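Local atomic coordinates of replication initiation and membrane attachment protein (Geobacillus stearothermophilus 10, PDB entry 5WTN), a protein that probably helps to initiate DNA replication as a tetrameric primosome component and to take part in membrane attachment. Residues A[28-33]-A[45-50]; A[36-41]-A[87-92]. One frame throughout, in Å; residues are numbered along the deposited sequence.

Contact 1. Residues A[28-33]-A[45-50]; sequences KVLTLL and LYMTLW
Leu-30 reaches across from helix 24-38 and lays its forked end over the ring of Tyr-46 on helix 40-55, the two side chains crossing at about a right angle. Its two methyls do different jobs. Leu-30 CD2 stands over one ring face, offset toward the rim, in a CH-pi contact 4.1 Å from the Tyr-46 ring centroid and 24° off the normal. CD1 lies against the CD2-CE2 side of the same ring, with Leu-30 CD1 3.3 Å from Tyr-46 CE2. The ring is swung into place by a first torsion of -176°, CG pointing opposite the backbone N, and its hydroxyl is held at the far end by a hydrogen bond with the carbonyl O of Arg-110. Met-47 comes in at the ring's edge: its chain bends at chi2 and chi3, curling the methyl back so that Met-47 CE sits 3.7 Å from Leu-30 CD1, in the plane of the Tyr-46 ring and also at the edge of the Trp-50 indole. Replacing Leu-30 with an alanine would probably strip one tyrosine face of its methyl cover and leave Met-47 CE without its partner on this helix. This is apolar helix-to-helix packing in the buried core of an N-terminal domain whose topology is consistent with a winged-helix fold.

Contact 2. Residues A[36-41]-A[87-92]; sequences PLIGCR and IGLLDT
Ile-38 and Ile-87 meet methyl to methyl at the point where helix 24-38 ends and the chain leaves helix 74-86. The branch methyl of Ile-38 is the bump: CG2 presses toward the fork of Ile-87, with Ile-38 CG2 3.6 Å from Ile-87 CD1 and 4.0 Å from Ile-87 CG2. In return, the CD1 tip of Ile-87 fits the shallow dip between Ile-38 CG2 and the CB of Leu-37, the latter a looser neighbour at 4.4 Å from Ile-87 CD1. The longer arm of Ile-38 is sent elsewhere. With chi1 at 68° CG1 of Ile-38 stands between the backbone N and the carbonyl carbon, and Ile-38 CD1, at the end of an extended arm, lies 4.3 Å from Leu-89 CD1. Leu-84 of helix 74-86 touches both Ile-38 and Leu-89, while Phe-161 of the third subunit packs on Ile-87. Each segment turns at a glycine with positive phi: Gly-39 closes one helix and occupies the N-cap position of the next, and Gly-88 follows Ile-87. Apolar side chains thus join the junction of helices 24-38 and 40-55 to the loop entering strand 90-95, the first strand of the wing hairpin in what looks like a winged-helix domain.

How the contacts relate
From the N terminus the chain runs along helix 24-38, gives its first side of contact 1 at 28-33, turns through 36-41, and returns on helix 40-55, where 45-50 closes the first loop. Contact 2 closes much later: helices 63-70 and 74-86 intervene before 87-92 comes back to the junction. Since 36-41 lies inside the first loop and 87-92 beyond it, the two closures cross. Their centres are about 8 Å apart and they touch directly, Leu-30 CD2 lying 3.8 Å from Leu-89 CD1. Together they tie the successive helices 24-38 and 40-55 to the start of strand 90-95, at an edge of the mixed sheet within this chain, and both also touch the second subunit.

Contact 1. Residues A[28-33]-A[45-50]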
ATOM      1  N   LYS A  28       7.760   7.135  -0.080  1.00 21.01           N
ATOM      2  CA  LYS A  28       8.899   7.325  -0.969  1.00 19.47           C
ATOM      3  C   LYS A  28       9.328   8.785  -0.948  1.00 15.41           C
ATOM      4  O   LYS A  28      10.518   9.097  -0.908  1.00 14.26           O
ATOM      5  CB  LYS A  28       8.546   6.900  -2.395  1.00 25.99           C
ATOM      6  CG  LYS A  28       7.916   5.520  -2.492  1.00 27.86           C
ATOM      7  CD  LYS A  28       8.016   4.965  -3.905  1.00 33.11           C
ATOM      8  CE  LYS A  28       6.954   3.909  -4.160  1.00 40.19           C
ATOM      9  NZ  LYS A  28       7.021   3.378  -5.549  1.00 39.99           N
ATOM     10  N   VAL A  29       8.342   9.675  -0.970  1.00 14.25           N
ATOM     11  CA  VAL A  29       8.591  11.106  -0.893  1.00 14.45           C
ATOM     12  C   VAL A  29       9.313  11.412   0.409  1.00 14.79           C
ATOM     13  O   VAL A  29      10.227  12.235   0.451  1.00 13.28           O
ATOM     14  CB  VAL A  29       7.282  11.914  -0.952  1.00 14.29           C
ATOM     15  CG1 VAL A  29       7.551  13.381  -0.651  1.00 12.11           C
ATOM     16  CG2 VAL A  29       6.621  11.754  -2.312  1.00 14.75           C
ATOM     17  N   LEU A  30       8.896  10.734   1.474  1.00 13.56           N
ATOM     18  CA  LEU A  30       9.554  10.860   2.758  1.00 11.95           C
ATOM     19  C   LEU A  30      10.983  10.377   2.712  1.00 11.73           C
ATOM     20  O   LEU A  30      11.888  11.022   3.221  1.00 10.67           O
ATOM     21  CB  LEU A  30       8.806  10.073   3.811  1.00 13.22           C
ATOM     22  CG  LEU A  30       7.571  10.801   4.324  1.00 14.69           C
ATOM     23  CD1 LEU A  30       6.650   9.770   4.945  1.00 13.41           C
ATOM     24  CD2 LEU A  30       7.939  11.895   5.309  1.00 10.00           C
ATOM     25  N   THR A  31      11.193   9.238   2.087  1.00 12.65           N
ATOM     26  CA  THR A  31      12.516   8.671   2.093  1.00 12.66           C
ATOM     27  C   THR A  31      13.449   9.372   1.135  1.00 13.88           C
ATOM     28  O   THR A  31      14.636   9.498   1.438  1.00 14.78           O
ATOM     29  CB  THR A  31      12.483   7.202   1.762  1.00 12.56           C
ATOM     30  OG1 THR A  31      11.445   6.577   2.525  1.00 13.91           O
ATOM     31  CG2 THR A  31      13.822   6.565   2.097  1.00 15.32           C
ATOM     32  N   LEU A  32      12.936   9.772  -0.031  1.00 12.77           N
ATOM     33  CA  LEU A  32      13.795  10.350  -1.061  1.00 13.28           C
ATOM     34  C   LEU A  32      13.862  11.863  -1.175  1.00 13.11           C
ATOM     35  O   LEU A  32      14.770  12.392  -1.803  1.00 15.61           O
ATOM     36  CB  LEU A  32      13.449   9.761  -2.418  1.00 14.52           C
ATOM     37  CG  LEU A  32      13.353   8.244  -2.422  1.00 15.02           C
ATOM     38  CD1 LEU A  32      12.984   7.794  -3.811  1.00 20.73           C
ATOM     39  CD2 LEU A  32      14.665   7.633  -1.997  1.00 14.19           C
ATOM     40  N   LEU A  33      12.931  12.569  -0.561  1.00 11.74           N
ATOM     41  CA  LEU A  33      12.803  14.010  -0.828  1.00 12.23           C
ATOM     42  C   LEU A  33      12.972  14.794   0.465  1.00 12.92           C
ATOM     43  O   LEU A  33      13.758  15.741   0.559  1.00 11.70           O
ATOM     44  CB  LEU A  33      11.491  14.358  -1.544  1.00 12.14           C
ATOM     45  CG  LEU A  33      11.300  13.860  -2.979  1.00 12.48           C
ATOM     46  CD1 LEU A  33      10.000  14.406  -3.520  1.00 11.64           C
ATOM     47  CD2 LEU A  33      12.465  14.240  -3.863  1.00 10.41           C
ATOM     48  N   LEU A  45      11.201   8.865  13.428  1.00  5.74           N
ATOM     49  CA  LEU A  45      10.169   9.350  14.317  1.00  6.41           C
ATOM     50  C   LEU A  45       8.830   9.480  13.584  1.00  8.86           C
ATOM     51  O   LEU A  45       7.763   9.243  14.161  1.00  8.49           O
ATOM     52  CB  LEU A  45      10.571  10.693  14.915  1.00  7.32           C
ATOM     53  CG  LEU A  45       9.552  11.415  15.801  1.00  5.73           C
ATOM     54  CD1 LEU A  45       9.104  10.570  16.969  1.00  6.11           C
ATOM     55  CD2 LEU A  45      10.136  12.696  16.298  1.00  7.78           C
ATOM     56  N   TYR A  46       8.884   9.874  12.315  1.00  8.70           N
ATOM     57  CA  TYR A  46       7.672  10.083  11.557  1.00  8.15           C
ATOM     58  C   TYR A  46       7.043   8.719  11.274  1.00  8.55           C
ATOM     59  O   TYR A  46       5.825   8.543  11.367  1.00  7.41           O
ATOM     60  CB  TYR A  46       7.983  10.838  10.264  1.00  7.98           C
ATOM     61  CG  TYR A  46       6.760  11.188   9.448  1.00  8.10           C
ATOM     62  CD1 TYR A  46       6.062  12.356   9.689  1.00  7.77           C
ATOM     63  CD2 TYR A  46       6.301  10.349   8.441  1.00  8.61           C
ATOM     64  CE1 TYR A  46       4.934  12.690   8.954  1.00  9.75           C
ATOM     65  CE2 TYR A  46       5.158  10.671   7.694  1.00 10.38           C
ATOM     66  CZ  TYR A  46       4.484  11.850   7.950  1.00 11.76           C
ATOM     67  OH  TYR A  46       3.357  12.204   7.229  1.00 11.54           O
ATOM     68  N   MET A  47       7.891   7.748  10.950  1.00  7.45           N
ATOM     69  CA  MET A  47       7.443   6.379  10.737  1.00  7.77           C
ATOM     70  C   MET A  47       6.810   5.836  12.013  1.00  9.37           C
ATOM     71  O   MET A  47       5.711   5.282  11.984  1.00  8.42           O
ATOM     72  CB  MET A  47       8.611   5.491  10.307  1.00  7.42           C
ATOM     73  CG  MET A  47       9.200   5.852   8.952  1.00 12.24           C
ATOM     74  SD  MET A  47       8.038   5.597   7.598  1.00  8.33           S
ATOM     75  CE  MET A  47       7.202   7.180   7.566  1.00 11.35           C
ATOM     76  N   THR A  48       7.509   6.001  13.132  1.00  8.76           N
ATOM     77  CA  THR A  48       6.990   5.582  14.415  1.00  8.37           C
ATOM     78  C   THR A  48       5.647   6.272  14.747  1.00  8.73           C
ATOM     79  O   THR A  48       4.699   5.616  15.181  1.00  9.55           O
ATOM     80  CB  THR A  48       8.062   5.738  15.527  1.00  7.84           C
ATOM     81  OG1 THR A  48       9.213   4.949  15.184  1.00  8.22           O
ATOM     82  CG2 THR A  48       7.532   5.282  16.866  1.00  6.70           C
ATOM     83  N   LEU A  49       5.537   7.573  14.507  1.00  7.26           N
ATOM     84  CA  LEU A  49       4.262   8.250  14.744  1.00  8.53           C
ATOM     85  C   LEU A  49       3.093   7.696  13.904  1.00  9.11           C
ATOM     86  O   LEU A  49       1.989   7.497  14.392  1.00  9.10           O
ATOM     87  CB  LEU A  49       4.427   9.741  14.522  1.00  8.58           C
ATOM     88  CG  LEU A  49       5.167  10.410  15.672  1.00  8.15           C
ATOM     89  CD1 LEU A  49       5.284  11.913  15.468  1.00  7.21           C
ATOM     90  CD2 LEU A  49       4.437  10.088  16.960  1.00  7.11           C
ATOM     91  N   TRP A  50       3.372   7.429  12.638  1.00 12.05           N
ATOM     92  CA  TRP A  50       2.436   6.810  11.702  1.00 12.89           C
ATOM     93  C   TRP A  50       2.029   5.421  12.181  1.00 12.05           C
ATOM     94  O   TRP A  50       0.846   5.089  12.167  1.00 12.53           O
ATOM     95  CB  TRP A  50       3.096   6.781  10.318  1.00 13.88           C
ATOM     96  CG  TRP A  50       2.373   6.078   9.175  1.00 25.07           C
ATOM     97  CD1 TRP A  50       1.122   5.523   9.185  1.00 28.40           C
ATOM     98  CD2 TRP A  50       2.885   5.879   7.836  1.00 29.90           C
ATOM     99  NE1 TRP A  50       0.829   4.991   7.941  1.00 33.82           N
ATOM    100  CE2 TRP A  50       1.897   5.194   7.102  1.00 33.61           C
ATOM    101  CE3 TRP A  50       4.083   6.222   7.194  1.00 26.33           C
ATOM    102  CZ2 TRP A  50       2.079   4.835   5.754  1.00 38.66           C
ATOM    103  CZ3 TRP A  50       4.263   5.871   5.859  1.00 30.64           C
ATOM    104  CH2 TRP A  50       3.267   5.184   5.152  1.00 34.83           C
TER

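Contact 2. Residues A[36-41]-A[87-92]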
ATOM      1  N   PRO A  36      16.725  13.793   2.834  1.00 15.81           N
ATOM      2  CA  PRO A  36      17.959  14.591   2.731  1.00 15.70           C
ATOM      3  C   PRO A  36      17.888  15.937   3.467  1.00 16.97           C
ATOM      4  O   PRO A  36      18.907  16.420   3.959  1.00 20.59           O
ATOM      5  CB  PRO A  36      18.097  14.812   1.234  1.00 14.41           C
ATOM      6  CG  PRO A  36      17.498  13.586   0.646  1.00 16.72           C
ATOM      7  CD  PRO A  36      16.311  13.270   1.518  1.00 14.02           C
ATOM      8  N   LEU A  37      16.708  16.535   3.557  1.00 13.64           N
ATOM      9  CA  LEU A  37      16.593  17.791   4.259  1.00 10.83           C
ATOM     10  C   LEU A  37      16.560  17.627   5.787  1.00 14.10           C
ATOM     11  O   LEU A  37      17.271  18.341   6.492  1.00 18.08           O
ATOM     12  CB  LEU A  37      15.390  18.582   3.744  1.00 12.61           C
ATOM     13  CG  LEU A  37      15.430  18.990   2.255  1.00 13.29           C
ATOM     14  CD1 LEU A  37      14.380  20.054   1.942  1.00 11.77           C
ATOM     15  CD2 LEU A  37      16.805  19.462   1.833  1.00 10.03           C
ATOM     16  N   ILE A  38      15.732  16.719   6.308  1.00 12.90           N
ATOM     17  CA  ILE A  38      15.523  16.637   7.757  1.00 11.11           C
ATOM     18  C   ILE A  38      16.384  15.603   8.496  1.00 13.86           C
ATOM     19  O   ILE A  38      16.496  15.626   9.750  1.00 13.33           O
ATOM     20  CB  ILE A  38      14.047  16.373   8.082  1.00 11.30           C
ATOM     21  CG1 ILE A  38      13.635  14.969   7.639  1.00 10.65           C
ATOM     22  CG2 ILE A  38      13.159  17.421   7.415  1.00 11.55           C
ATOM     23  CD1 ILE A  38      12.218  14.603   8.061  1.00  9.24           C
ATOM     24  N   GLY A  39      16.998  14.715   7.717  1.00 11.83           N
ATOM     25  CA  GLY A  39      17.869  13.687   8.240  1.00  9.31           C
ATOM     26  C   GLY A  39      17.140  12.403   8.570  1.00 11.24           C
ATOM     27  O   GLY A  39      15.918  12.391   8.731  1.00 10.28           O
ATOM     28  N   CYS A  40      17.911  11.322   8.703  1.00 14.36           N
ATOM     29  CA  CYS A  40      17.383   9.982   8.948  1.00 12.07           C
ATOM     30  C   CYS A  40      16.622   9.791  10.261  1.00 12.19           C
ATOM     31  O   CYS A  40      15.650   9.025  10.303  1.00 12.06           O
ATOM     32  CB  CYS A  40      18.506   8.951   8.827  1.00 14.11           C
ATOM     33  SG  CYS A  40      19.824   8.994  10.098  1.00 24.44           S
ATOM     34  N   ARG A  41      17.049  10.455  11.332  1.00 14.07           N
ATOM     35  CA  ARG A  41      16.405  10.191  12.619  1.00 14.53           C
ATOM     36  C   ARG A  41      15.002  10.732  12.603  1.00 11.46           C
ATOM     37  O   ARG A  41      14.095  10.071  13.067  1.00 11.95           O
ATOM     38  CB  ARG A  41      17.179  10.763  13.809  1.00 18.28           C
ATOM     39  CG  ARG A  41      18.645  10.380  13.854  1.00 19.99           C
ATOM     40  CD  ARG A  41      19.311  10.978  15.078  1.00 28.28           C
ATOM     41  NE  ARG A  41      20.484  11.782  14.750  1.00 35.29           N
ATOM     42  CZ  ARG A  41      20.500  13.112  14.719  1.00 39.63           C
ATOM     43  NH1 ARG A  41      19.400  13.798  15.005  1.00 33.58           N
ATOM     44  NH2 ARG A  41      21.618  13.760  14.407  1.00 47.38           N
ATOM     45  N   ILE A  87       8.981  21.680   9.200  1.00 12.12           N
ATOM     46  CA  ILE A  87       8.895  21.323   7.791  1.00 12.66           C
ATOM     47  C   ILE A  87       7.470  20.955   7.332  1.00 12.51           C
ATOM     48  O   ILE A  87       7.257  20.619   6.173  1.00 12.18           O
ATOM     49  CB  ILE A  87       9.937  20.256   7.375  1.00 10.92           C
ATOM     50  CG1 ILE A  87      10.327  20.466   5.904  1.00 12.93           C
ATOM     51  CG2 ILE A  87       9.403  18.851   7.578  1.00  8.91           C
ATOM     52  CD1 ILE A  87      11.721  20.156   5.602  1.00 11.52           C
ATOM     53  N   GLY A  88       6.509  21.028   8.241  1.00  9.90           N
ATOM     54  CA  GLY A  88       5.126  20.860   7.881  1.00 10.31           C
ATOM     55  C   GLY A  88       4.555  19.486   8.150  1.00 10.27           C
ATOM     56  O   GLY A  88       3.335  19.306   8.131  1.00 11.81           O
ATOM     57  N   LEU A  89       5.441  18.524   8.404  1.00 10.42           N
ATOM     58  CA  LEU A  89       5.076  17.121   8.646  1.00  8.05           C
ATOM     59  C   LEU A  89       4.270  16.811   9.933  1.00  8.21           C
ATOM     60  O   LEU A  89       3.654  15.754  10.037  1.00  7.05           O
ATOM     61  CB  LEU A  89       6.314  16.243   8.544  1.00  5.88           C
ATOM     62  CG  LEU A  89       6.817  16.093   7.092  1.00 10.23           C
ATOM     63  CD1 LEU A  89       8.115  15.305   6.999  1.00  7.71           C
ATOM     64  CD2 LEU A  89       5.748  15.459   6.175  1.00  7.91           C
ATOM     65  N   LEU A  90       4.295  17.701  10.922  1.00  7.86           N
ATOM     66  CA  LEU A  90       3.581  17.426  12.155  1.00  7.89           C
ATOM     67  C   LEU A  90       3.033  18.672  12.823  1.00 10.05           C
ATOM     68  O   LEU A  90       3.759  19.640  13.026  1.00 11.31           O
ATOM     69  CB  LEU A  90       4.484  16.649  13.137  1.00  8.33           C
ATOM     70  CG  LEU A  90       3.935  16.435  14.565  1.00 10.07           C
ATOM     71  CD1 LEU A  90       2.971  15.265  14.675  1.00  8.87           C
ATOM     72  CD2 LEU A  90       5.049  16.318  15.590  1.00 10.04           C
ATOM     73  N   ASP A  91       1.765  18.631  13.222  1.00 11.33           N
ATOM     74  CA  ASP A  91       1.212  19.701  14.043  1.00 12.08           C
ATOM     75  C   ASP A  91       1.093  19.216  15.469  1.00 12.32           C
ATOM     76  O   ASP A  91       0.647  18.097  15.730  1.00 10.18           O
ATOM     77  CB  ASP A  91      -0.159  20.175  13.539  1.00 13.93           C
ATOM     78  CG  ASP A  91      -0.066  21.100  12.324  1.00 17.16           C
ATOM     79  OD1 ASP A  91       0.987  21.751  12.148  1.00 17.64           O
ATOM     80  OD2 ASP A  91      -1.051  21.181  11.543  1.00 17.42           O
ATOM     81  N   THR A  92       1.505  20.069  16.394  1.00 14.57           N
ATOM     82  CA  THR A  92       1.513  19.709  17.802  1.00 15.81           C
ATOM     83  C   THR A  92       0.593  20.608  18.599  1.00 16.09           C
ATOM     84  O   THR A  92       0.681  21.833  18.518  1.00 17.30           O
ATOM     85  CB  THR A  92       2.946  19.734  18.398  1.00 14.58           C
ATOM     86  OG1 THR A  92       3.769  18.795  17.690  1.00 12.77           O
ATOM     87  CG2 THR A  92       2.924  19.371  19.888  1.00 13.01           C
TER